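Local coordinates for protein crispr-associated endoribonuclease CAS2 (Thermococcus onnurineus, PDB 5G4D) that probably cuts single-stranded RNA with magnesium as cofactor and joins Cas1 in the adaptation step of CRISPR-Cas immunity, at residues Tyr10-Ala13 with Val14-Asn18; Arg19-Lys22 with Phe23-His27; Ala43-Glu46 with Arg47-Gly51; Leu55-Glu58 with Asp59-Ser62. All coordinates share one frame; numbering follows the deposited sequence.

Overall arrangement
The chain has a ferredoxin-like fold, with helices 17-25 and 42-55 packed on one antiparallel sheet. Contacts 1 and 4 are the two loops at one end of it. Their centres are about 8 Å apart, and the salt bridge from Arg-16 NE to Asp-61 OD2 (2.7 Å) joins them. Asp-11, predicted to bind the catalytic magnesium, belongs to contact 1. Its side chain is about 7 Å from that of Asp-61. Contacts 2 and 3 are turns of the two helices, with centres about 12 Å apart. They meet through His-27 ND1 and Glu-44 OE2 (2.7 Å). Contact 2 also packs on Tyr-10 of contact 1 and Leu-55 of contact 4.

Contact 1 (Tyr10-Ala13 with Val14-Asn18); sequences YDVA and VERVN
Ala-13 and Arg-16 close a type I beta turn where strand 4-11 of the ferredoxin-like fold runs over into helix 17-25. The turn bond goes from Arg-16 N to Ala-13 O, 2.9 Å long and fairly straight at 161°. The donor stands above the carbonyl plane, not on a lone pair. Val-14 and Glu-15 are the corner residues. Arg-16 then takes the N-cap position of the helix.

Apolar contacts join Tyr-10 and Val-12 to the start of the helix. Val-12 crosses Arg-16 at about a right angle and sets CG1 3.6 Å from Arg-16 CB. Val-12 CB also faces Val-17 CB at 4.1 Å. Tyr-10 meets Val-17 with its ring edge: CE2 lies 3.6 Å from Val-17 CG2, and this methyl is in the ring plane. The same side chain packs on Val-20, Lys-21 and Leu-24 of the helix.

The charged groups tie the turn to the loop at 57-61. Arg-16 NE forms a salt bridge with Asp-61, and Arg-16 NH2 forms one with Glu-60. Asp-61 also accepts a hydrogen bond from Ala-13 N. Asp-11, the predicted magnesium ligand, directs its CB away from the turn, and its OD2 accepts a hydrogen bond from Asn-33 N of the second subunit. The Arg-16 chain bends at chi3 (-69°), and one guanidinium face covers the Ala-13 methyl, with NH2 3.2 Å from Ala-13 CB.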
loop_
_atom_site.group_PDB
_atom_site.type_symbol
_atom_site.label_atom_id
_atom_site.label_comp_id
_atom_site.label_asym_id
_atom_site.label_seq_id
_atom_site.Cartn_x
_atom_site.Cartn_y
_atom_site.Cartn_z
ATOM N N TYR A 10 -3.825 -5.064 1.806
ATOM C CA TYR A 10 -4.357 -6.422 1.850
ATOM C C TYR A 10 -5.209 -6.713 0.626
ATOM O O TYR A 10 -5.854 -5.833 0.054
ATOM C CB TYR A 10 -5.164 -6.703 3.127
ATOM C CG TYR A 10 -6.304 -5.751 3.406
ATOM C CD1 TYR A 10 -6.104 -4.604 4.157
ATOM C CD2 TYR A 10 -7.590 -6.019 2.942
ATOM C CE1 TYR A 10 -7.130 -3.731 4.422
ATOM C CE2 TYR A 10 -8.638 -5.154 3.212
ATOM C CZ TYR A 10 -8.402 -4.016 3.959
ATOM O OH TYR A 10 -9.427 -3.143 4.246
ATOM N N ASP A 11 -5.163 -7.977 0.234
ATOM C CA ASP A 11 -5.874 -8.525 -0.916
ATOM C C ASP A 11 -6.608 -9.736 -0.352
ATOM O O ASP A 11 -5.995 -10.794 -0.182
ATOM C CB ASP A 11 -4.869 -8.899 -2.001
ATOM C CG ASP A 11 -5.501 -9.114 -3.340
ATOM O OD1 ASP A 11 -6.685 -9.514 -3.380
ATOM O OD2 ASP A 11 -4.798 -8.879 -4.352
ATOM N N VAL A 12 -7.888 -9.577 -0.006
ATOM C CA VAL A 12 -8.634 -10.586 0.752
ATOM C C VAL A 12 -9.909 -10.905 -0.014
ATOM O O VAL A 12 -10.515 -10.013 -0.611
ATOM C CB VAL A 12 -8.970 -10.094 2.175
ATOM C CG1 VAL A 12 -9.862 -11.101 2.916
ATOM C CG2 VAL A 12 -7.677 -9.847 2.984
ATOM N N ALA A 13 -10.322 -12.170 0.025
ATOM C CA ALA A 13 -11.511 -12.585 -0.712
ATOM C C ALA A 13 -12.746 -11.835 -0.218
ATOM O O ALA A 13 -12.821 -11.375 0.924
ATOM C CB ALA A 13 -11.713 -14.093 -0.582
ATOM N N VAL A 14 -13.752 -11.749 -1.096
ATOM C CA VAL A 14 -14.922 -10.930 -0.797
ATOM C C VAL A 14 -15.650 -11.389 0.466
ATOM O O VAL A 14 -16.276 -10.573 1.151
ATOM C CB VAL A 14 -15.872 -10.913 -2.013
ATOM C CG1 VAL A 14 -16.445 -12.289 -2.257
ATOM C CG2 VAL A 14 -16.979 -9.932 -1.775
ATOM N N GLU A 15 -15.608 -12.686 0.790
ATOM C CA GLU A 15 -16.327 -13.159 1.975
ATOM C C GLU A 15 -15.705 -12.675 3.273
ATOM O O GLU A 15 -16.357 -12.743 4.324
ATOM C CB GLU A 15 -16.381 -14.688 2.028
ATOM C CG GLU A 15 -17.224 -15.347 0.972
ATOM C CD GLU A 15 -16.448 -15.615 -0.301
ATOM O OE1 GLU A 15 -15.355 -15.028 -0.492
ATOM O OE2 GLU A 15 -16.936 -16.425 -1.122
ATOM N N ARG A 16 -14.462 -12.207 3.228
ATOM C CA ARG A 16 -13.725 -11.884 4.433
ATOM C C ARG A 16 -13.202 -10.460 4.472
ATOM O O ARG A 16 -12.738 -10.025 5.536
ATOM C CB ARG A 16 -12.542 -12.852 4.592
ATOM C CG ARG A 16 -12.959 -14.310 4.740
ATOM C CD ARG A 16 -11.764 -15.228 4.877
ATOM N NE ARG A 16 -10.971 -15.326 3.654
ATOM C CZ ARG A 16 -11.265 -16.129 2.636
ATOM N NH1 ARG A 16 -12.339 -16.905 2.691
ATOM N NH2 ARG A 16 -10.481 -16.175 1.569
ATOM N N VAL A 17 -13.263 -9.720 3.363
ATOM C CA VAL A 17 -12.516 -8.469 3.270
ATOM C C VAL A 17 -13.088 -7.422 4.216
ATOM O O VAL A 17 -12.339 -6.682 4.869
ATOM C CB VAL A 17 -12.469 -7.964 1.813
ATOM C CG1 VAL A 17 -13.866 -7.623 1.279
ATOM C CG2 VAL A 17 -11.523 -6.752 1.707
ATOM N N ASN A 18 -14.411 -7.365 4.347
ATOM C CA ASN A 18 -14.994 -6.292 5.134
ATOM C C ASN A 18 -14.817 -6.507 6.637
ATOM O O ASN A 18 -14.797 -5.525 7.384
ATOM C CB ASN A 18 -16.462 -6.099 4.720
ATOM C CG ASN A 18 -16.591 -5.429 3.334
ATOM O OD1 ASN A 18 -16.073 -4.328 3.115
ATOM N ND2 ASN A 18 -17.249 -6.108 2.393
#

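Contact 2 (Arg19-Lys22 with Phe23-His27); sequences RVKK and FLRRH. Unlike the reference sequence in segment 19-22: Arg-19 (reference Lys).
Leu-24 and Val-20 pack one turn apart on the buried side of helix 17-25, the first helix of the ferredoxin-like fold. The Leu-24 CB lies 3.6 Å from Val-20 O, the oxygen that accepts the Leu-24 N-H. Its CG stays beside the backbone N (chi1 -73°) and keeps the same 3.6 Å from Val-20 O. CD1 then reaches the valine side chain, 4.1 Å from Val-20 CG1. The two side chains run side by side and point the same way. Beyond them, Leu-24 packs on Ile-8, Tyr-10 and Phe-36 of the sheet and on Ile-48 of helix 42-55.

The helical backbone bonds here are Phe-23 N to Arg-19 O, Leu-24 N to Val-20 O and Arg-25 N to Lys-21 O. On the exposed side, Lys-22 and Arg-26 also lie side by side. Lys-22 NZ, at the guanidinium edge, is 3.2 Å from Arg-26 NH1, two like charges without a hydrogen bond. Lys-21 instead gives its ammonium to Asn-18 OD1. Just past the helix, His-27 places CD2 over one face of the Phe-23 ring, 3.8 Å above its plane and offset toward the rim.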
loop_
_atom_site.group_PDB
_atom_site.type_symbol
_atom_site.label_atom_id
_atom_site.label_comp_id
_atom_site.label_asym_id
_atom_site.label_seq_id
_atom_site.Cartn_x
_atom_site.Cartn_y
_atom_site.Cartn_z
ATOM N N ARG A 19 -14.613 -7.747 7.096
ATOM C CA ARG A 19 -14.224 -7.950 8.490
ATOM C C ARG A 19 -12.773 -7.537 8.737
ATOM O O ARG A 19 -12.447 -7.050 9.827
ATOM C CB ARG A 19 -14.427 -9.409 8.896
ATOM C CG ARG A 19 -15.892 -9.854 8.932
ATOM C CD ARG A 19 -16.169 -10.724 10.149
ATOM N NE ARG A 19 -15.928 -9.999 11.397
ATOM C CZ ARG A 19 -16.844 -9.279 12.040
ATOM N NH1 ARG A 19 -18.079 -9.187 11.554
ATOM N NH2 ARG A 19 -16.529 -8.652 13.170
ATOM N N VAL A 20 -11.896 -7.720 7.750
ATOM C CA VAL A 20 -10.521 -7.227 7.885
ATOM C C VAL A 20 -10.506 -5.704 7.955
ATOM O O VAL A 20 -9.810 -5.110 8.791
ATOM C CB VAL A 20 -9.649 -7.753 6.731
ATOM C CG1 VAL A 20 -8.316 -6.988 6.658
ATOM C CG2 VAL A 20 -9.393 -9.238 6.904
ATOM N N LYS A 21 -11.266 -5.047 7.064
ATOM C CA LYS A 21 -11.379 -3.592 7.092
ATOM C C LYS A 21 -11.853 -3.096 8.457
ATOM O O LYS A 21 -11.274 -2.166 9.034
ATOM C CB LYS A 21 -12.336 -3.129 5.989
ATOM C CG LYS A 21 -12.620 -1.627 5.994
ATOM C CD LYS A 21 -13.580 -1.244 4.861
ATOM C CE LYS A 21 -14.953 -1.880 5.050
ATOM N NZ LYS A 21 -15.967 -1.373 4.065
ATOM N N LYS A 22 -12.915 -3.706 8.993
ATOM C CA LYS A 22 -13.464 -3.233 10.262
ATOM C C LYS A 22 -12.470 -3.414 11.402
ATOM O O LYS A 22 -12.361 -2.550 12.279
ATOM C CB LYS A 22 -14.786 -3.954 10.574
ATOM C CG LYS A 22 -15.576 -3.327 11.718
ATOM C CD LYS A 22 -17.023 -3.845 11.754
ATOM C CE LYS A 22 -17.084 -5.333 12.079
ATOM N NZ LYS A 22 -16.513 -5.661 13.420
ATOM N N PHE A 23 -11.719 -4.521 11.394
ATOM C CA PHE A 23 -10.706 -4.745 12.425
ATOM C C PHE A 23 -9.596 -3.705 12.339
ATOM O O PHE A 23 -9.171 -3.147 13.358
ATOM C CB PHE A 23 -10.129 -6.159 12.303
ATOM C CG PHE A 23 -8.938 -6.420 13.200
ATOM C CD1 PHE A 23 -9.110 -6.659 14.555
ATOM C CD2 PHE A 23 -7.651 -6.446 12.681
ATOM C CE1 PHE A 23 -8.017 -6.905 15.382
ATOM C CE2 PHE A 23 -6.547 -6.680 13.495
ATOM C CZ PHE A 23 -6.733 -6.919 14.853
ATOM N N LEU A 24 -9.091 -3.443 11.131
ATOM C CA LEU A 24 -7.966 -2.521 11.025
ATOM C C LEU A 24 -8.379 -1.087 11.341
ATOM O O LEU A 24 -7.554 -0.299 11.822
ATOM C CB LEU A 24 -7.330 -2.623 9.636
ATOM C CG LEU A 24 -6.507 -3.903 9.410
ATOM C CD1 LEU A 24 -5.993 -3.939 7.978
ATOM C CD2 LEU A 24 -5.339 -4.047 10.386
ATOM N N ARG A 25 -9.649 -0.735 11.115
ATOM C CA ARG A 25 -10.116 0.601 11.478
ATOM C C ARG A 25 -10.027 0.835 12.977
ATOM O O ARG A 25 -9.912 1.982 13.422
ATOM C CB ARG A 25 -11.554 0.824 11.001
ATOM C CG ARG A 25 -11.702 1.022 9.509
ATOM C CD ARG A 25 -13.130 1.412 9.139
ATOM N NE ARG A 25 -13.525 2.708 9.687
ATOM C CZ ARG A 25 -14.778 3.157 9.710
ATOM N NH1 ARG A 25 -15.761 2.408 9.227
ATOM N NH2 ARG A 25 -15.055 4.350 10.226
ATOM N N ARG A 26 -10.066 -0.232 13.771
ATOM C CA ARG A 26 -9.902 -0.090 15.210
ATOM C C ARG A 26 -8.448 0.075 15.644
ATOM O O ARG A 26 -8.194 0.230 16.844
ATOM C CB ARG A 26 -10.507 -1.299 15.921
ATOM C CG ARG A 26 -11.985 -1.516 15.646
ATOM C CD ARG A 26 -12.445 -2.844 16.224
ATOM N NE ARG A 26 -13.686 -2.696 16.961
ATOM C CZ ARG A 26 -14.879 -3.018 16.473
ATOM N NH1 ARG A 26 -14.983 -3.518 15.253
ATOM N NH2 ARG A 26 -15.977 -2.844 17.205
ATOM N N HIS A 27 -7.486 0.062 14.719
ATOM C CA HIS A 27 -6.088 0.044 15.128
ATOM C C HIS A 27 -5.235 1.035 14.348
ATOM O O HIS A 27 -4.222 1.515 14.865
ATOM C CB HIS A 27 -5.518 -1.368 14.978
ATOM C CG HIS A 27 -6.139 -2.365 15.907
ATOM N ND1 HIS A 27 -5.656 -2.597 17.176
ATOM C CD2 HIS A 27 -7.216 -3.173 15.759
ATOM C CE1 HIS A 27 -6.400 -3.517 17.768
ATOM N NE2 HIS A 27 -7.355 -3.881 16.932
#

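Contact 3 (Ala43-Glu46 with Arg47-Gly51); sequences AEFE and RIKAG
Arg-47, Ile-48, Lys-49 and Ala-50 each give their N-H to the oxygen four residues back, from Ala-43 to Glu-46, in regular alpha-helical bonds of 2.8 to 3.0 Å. Arg-47 then turns its side chain back along the helix. Its CG lies beside the backbone N, and the chain bends at chi3 (-55°). The guanidinium thus comes to lie over Ala-43 and Glu-44. Glu-44 CA lies 3.5 Å from the plane on one face, toward the rim. NH2 forms a salt bridge with Glu-44 OE1 at 2.8 Å, but the hydrogen bond in it is weak, with an angle of 126°. The carboxylate and guanidinium planes are 58° apart, so the two groups do not lie flat together. The other oxygen, Glu-44 OE2, is hydrogen-bonded to His-27 ND1, so this carboxylate bridges Arg-47 and His-27, in the loop just after helix 17-25. Nearer the backbone, Glu-44 CG touches Ile-48 CD1 at 4.0 Å. Lys-49 is extended beyond CG and passes the Phe-45 ring, its CD 4.4 Å from Phe-45 CZ. Its ammonium forms a salt bridge with Glu-75 of the second subunit. Phe-45 and Ile-48 belong to the inner side of helix 42-55. Phe-45 packs on strands 4-11, 35-40 and 62-68, while Ile-48 rests on Ile-8 and Val-40 of the first two.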
loop_
_atom_site.group_PDB
_atom_site.type_symbol
_atom_site.label_atom_id
_atom_site.label_comp_id
_atom_site.label_asym_id
_atom_site.label_seq_id
_atom_site.Cartn_x
_atom_site.Cartn_y
_atom_site.Cartn_z
ATOM N N ALA A 43 4.056 -4.743 20.842
ATOM C CA ALA A 43 2.958 -5.578 21.322
ATOM C C ALA A 43 1.692 -5.349 20.508
ATOM O O ALA A 43 0.945 -6.297 20.228
ATOM C CB ALA A 43 2.696 -5.304 22.802
ATOM N N GLU A 44 1.425 -4.093 20.134
ATOM C CA GLU A 44 0.246 -3.805 19.328
ATOM C C GLU A 44 0.398 -4.384 17.928
ATOM O O GLU A 44 -0.570 -4.910 17.366
ATOM C CB GLU A 44 -0.014 -2.294 19.292
ATOM C CG GLU A 44 -1.058 -1.815 18.280
ATOM C CD GLU A 44 -2.490 -1.976 18.761
ATOM O OE1 GLU A 44 -2.708 -2.659 19.785
ATOM O OE2 GLU A 44 -3.405 -1.413 18.111
ATOM N N PHE A 45 1.610 -4.336 17.359
ATOM C CA PHE A 45 1.823 -5.008 16.080
ATOM C C PHE A 45 1.531 -6.502 16.186
ATOM O O PHE A 45 0.907 -7.082 15.288
ATOM C CB PHE A 45 3.247 -4.796 15.559
ATOM C CG PHE A 45 3.598 -5.745 14.453
ATOM C CD1 PHE A 45 3.049 -5.580 13.192
ATOM C CD2 PHE A 45 4.409 -6.839 14.688
ATOM C CE1 PHE A 45 3.334 -6.474 12.173
ATOM C CE2 PHE A 45 4.696 -7.736 13.681
ATOM C CZ PHE A 45 4.155 -7.556 12.422
ATOM N N GLU A 46 1.960 -7.144 17.280
ATOM C CA GLU A 46 1.688 -8.570 17.441
ATOM C C GLU A 46 0.193 -8.839 17.514
ATOM O O GLU A 46 -0.286 -9.856 16.998
ATOM C CB GLU A 46 2.380 -9.118 18.694
ATOM C CG GLU A 46 3.889 -9.167 18.592
ATOM C CD GLU A 46 4.376 -10.038 17.448
ATOM O OE1 GLU A 46 3.741 -11.073 17.159
ATOM O OE2 GLU A 46 5.402 -9.684 16.830
ATOM N N ARG A 47 -0.557 -7.944 18.160
ATOM C CA ARG A 47 -1.997 -8.125 18.280
ATOM C C ARG A 47 -2.692 -7.877 16.950
ATOM O O ARG A 47 -3.677 -8.552 16.620
ATOM C CB ARG A 47 -2.554 -7.198 19.360
ATOM C CG ARG A 47 -2.303 -7.707 20.776
ATOM C CD ARG A 47 -3.118 -6.951 21.816
ATOM N NE ARG A 47 -2.910 -5.502 21.776
ATOM C CZ ARG A 47 -1.831 -4.895 22.260
ATOM N NH1 ARG A 47 -0.856 -5.618 22.786
ATOM N NH2 ARG A 47 -1.708 -3.574 22.204
ATOM N N ILE A 48 -2.199 -6.906 16.176
ATOM C CA ILE A 48 -2.746 -6.680 14.841
ATOM C C ILE A 48 -2.508 -7.901 13.961
ATOM O O ILE A 48 -3.412 -8.373 13.263
ATOM C CB ILE A 48 -2.132 -5.420 14.213
ATOM C CG1 ILE A 48 -2.639 -4.165 14.927
ATOM C CG2 ILE A 48 -2.467 -5.364 12.696
ATOM C CD1 ILE A 48 -1.924 -2.877 14.491
ATOM N N LYS A 49 -1.273 -8.403 13.962
ATOM C CA LYS A 49 -0.956 -9.598 13.184
ATOM C C LYS A 49 -1.834 -10.774 13.599
ATOM O O LYS A 49 -2.380 -11.485 12.748
ATOM C CB LYS A 49 0.526 -9.940 13.337
ATOM C CG LYS A 49 0.916 -11.277 12.734
ATOM C CD LYS A 49 2.398 -11.543 12.905
ATOM C CE LYS A 49 2.735 -12.987 12.563
ATOM N NZ LYS A 49 4.193 -13.255 12.744
ATOM N N ALA A 50 -1.996 -10.991 14.910
ATOM C CA ALA A 50 -2.817 -12.111 15.370
ATOM C C ALA A 50 -4.286 -11.922 15.001
ATOM O O ALA A 50 -4.970 -12.890 14.642
ATOM C CB ALA A 50 -2.661 -12.297 16.881
ATOM N N GLY A 51 -4.795 -10.689 15.094
ATOM C CA GLY A 51 -6.162 -10.435 14.665
ATOM C C GLY A 51 -6.367 -10.712 13.190
ATOM O O GLY A 51 -7.380 -11.297 12.789
#

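Contact 4 (Leu55-Glu58 with Asp59-Ser62); sequences LIDE and DEDS
Asp-57 and Asp-61 hold each other in the loop that joins helix 42-55 to strand 62-68 of the ferredoxin-like fold. Asp-57 forms an Asx turn with Asp-59, inside a type I beta turn that ends at Glu-60.

The tight part is the neck of the loop. Asp-57 O accepts two N-H groups, Glu-60 N at 3.0 Å and Asp-61 N at 2.8 Å. The first comes from above the carbonyl plane, and the second lies nearly along the C=O axis with an N-H...O angle of 176°. In return, Asp-57 N binds Asp-61 OD2 at 2.9 Å, from above the carboxylate plane. The same OD2 packs against Ile-56 CB at 3.5 Å. The Asp-61 carboxylate is buried and well satisfied: OD2 also takes Arg-16 NE in a salt bridge, and OD1 accepts Ala-13 N. Its side chain is about 7 Å from that of Asp-11, the predicted magnesium ligand. Ile-56 packs on Val-20 of helix 17-25 and on Leu-77 of the second subunit.

The outer part is exposed and acidic. Glu-58 and Asp-59 form the corner of the turn. Asp-57 and Asp-59 bring like charges near each other, OD1 of Asp-57 to OD2 of Asp-59 being 4.2 Å. Glu-60 CG approaches Asp-57 CG at 4.0 Å, while its OE1 turns to Arg-16 in a salt bridge. The Asp-57 CG is anti to its own N (chi1 -180°), and OD1 reaches forward to Asp-59 N at 2.9 Å, met nearly end-on to the C-O bond.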
loop_
_atom_site.group_PDB
_atom_site.type_symbol
_atom_site.label_atom_id
_atom_site.label_comp_id
_atom_site.label_asym_id
_atom_site.label_seq_id
_atom_site.Cartn_x
_atom_site.Cartn_y
_atom_site.Cartn_z
ATOM N N LEU A 55 -8.755 -13.659 10.902
ATOM C CA LEU A 55 -9.797 -13.248 9.972
ATOM C C LEU A 55 -9.544 -13.677 8.533
ATOM O O LEU A 55 -10.485 -13.679 7.735
ATOM C CB LEU A 55 -9.958 -11.721 10.008
ATOM C CG LEU A 55 -10.482 -11.134 11.313
ATOM C CD1 LEU A 55 -10.339 -9.631 11.294
ATOM C CD2 LEU A 55 -11.934 -11.520 11.505
ATOM N N ILE A 56 -8.315 -14.019 8.166
ATOM C CA ILE A 56 -8.012 -14.331 6.784
ATOM C C ILE A 56 -7.904 -15.838 6.597
ATOM O O ILE A 56 -7.752 -16.609 7.549
ATOM C CB ILE A 56 -6.725 -13.624 6.298
ATOM C CG1 ILE A 56 -5.486 -14.183 7.009
ATOM C CG2 ILE A 56 -6.851 -12.123 6.504
ATOM C CD1 ILE A 56 -4.162 -13.716 6.415
ATOM N N ASP A 57 -8.019 -16.257 5.339
ATOM C CA ASP A 57 -7.708 -17.610 4.896
ATOM C C ASP A 57 -6.308 -17.562 4.302
ATOM O O ASP A 57 -6.101 -16.980 3.233
ATOM C CB ASP A 57 -8.742 -18.084 3.874
ATOM C CG ASP A 57 -8.485 -19.498 3.362
ATOM O OD1 ASP A 57 -7.318 -19.931 3.256
ATOM O OD2 ASP A 57 -9.481 -20.177 3.047
ATOM N N GLU A 58 -5.342 -18.174 4.996
ATOM C CA GLU A 58 -3.949 -18.032 4.598
ATOM C C GLU A 58 -3.618 -18.741 3.292
ATOM O O GLU A 58 -2.551 -18.487 2.728
ATOM C CB GLU A 58 -3.039 -18.513 5.732
ATOM C CG GLU A 58 -2.972 -17.517 6.881
ATOM C CD GLU A 58 -2.252 -18.053 8.108
ATOM O OE1 GLU A 58 -1.027 -18.296 8.026
ATOM O OE2 GLU A 58 -2.914 -18.226 9.160
ATOM N N ASP A 59 -4.506 -19.593 2.774
ATOM C CA ASP A 59 -4.304 -20.179 1.453
ATOM C C ASP A 59 -4.776 -19.281 0.314
ATOM O O ASP A 59 -4.391 -19.520 -0.836
ATOM C CB ASP A 59 -5.025 -21.530 1.350
ATOM C CG ASP A 59 -4.292 -22.635 2.073
ATOM O OD1 ASP A 59 -3.062 -22.753 1.882
ATOM O OD2 ASP A 59 -4.944 -23.380 2.836
ATOM N N GLU A 60 -5.593 -18.266 0.600
ATOM C CA GLU A 60 -6.186 -17.412 -0.424
ATOM C C GLU A 60 -5.748 -15.961 -0.315
ATOM O O GLU A 60 -5.411 -15.338 -1.332
ATOM C CB GLU A 60 -7.718 -17.469 -0.340
ATOM C CG GLU A 60 -8.332 -18.833 -0.554
ATOM C CD GLU A 60 -9.647 -18.748 -1.308
ATOM O OE1 GLU A 60 -10.492 -17.905 -0.934
ATOM O OE2 GLU A 60 -9.827 -19.522 -2.271
ATOM N N ASP A 61 -5.769 -15.401 0.889
ATOM C CA ASP A 61 -5.620 -13.970 1.095
ATOM C C ASP A 61 -4.155 -13.594 1.271
ATOM O O ASP A 61 -3.303 -14.430 1.584
ATOM C CB ASP A 61 -6.429 -13.537 2.316
ATOM C CG ASP A 61 -7.882 -13.972 2.234
ATOM O OD1 ASP A 61 -8.422 -14.026 1.105
ATOM O OD2 ASP A 61 -8.489 -14.248 3.293
ATOM N N SER A 62 -3.859 -12.313 1.054
ATOM C CA SER A 62 -2.505 -11.826 1.275
ATOM C C SER A 62 -2.541 -10.470 1.960
ATOM O O SER A 62 -3.239 -9.554 1.513
ATOM C CB SER A 62 -1.720 -11.742 -0.038
ATOM O OG SER A 62 -2.152 -10.655 -0.838
#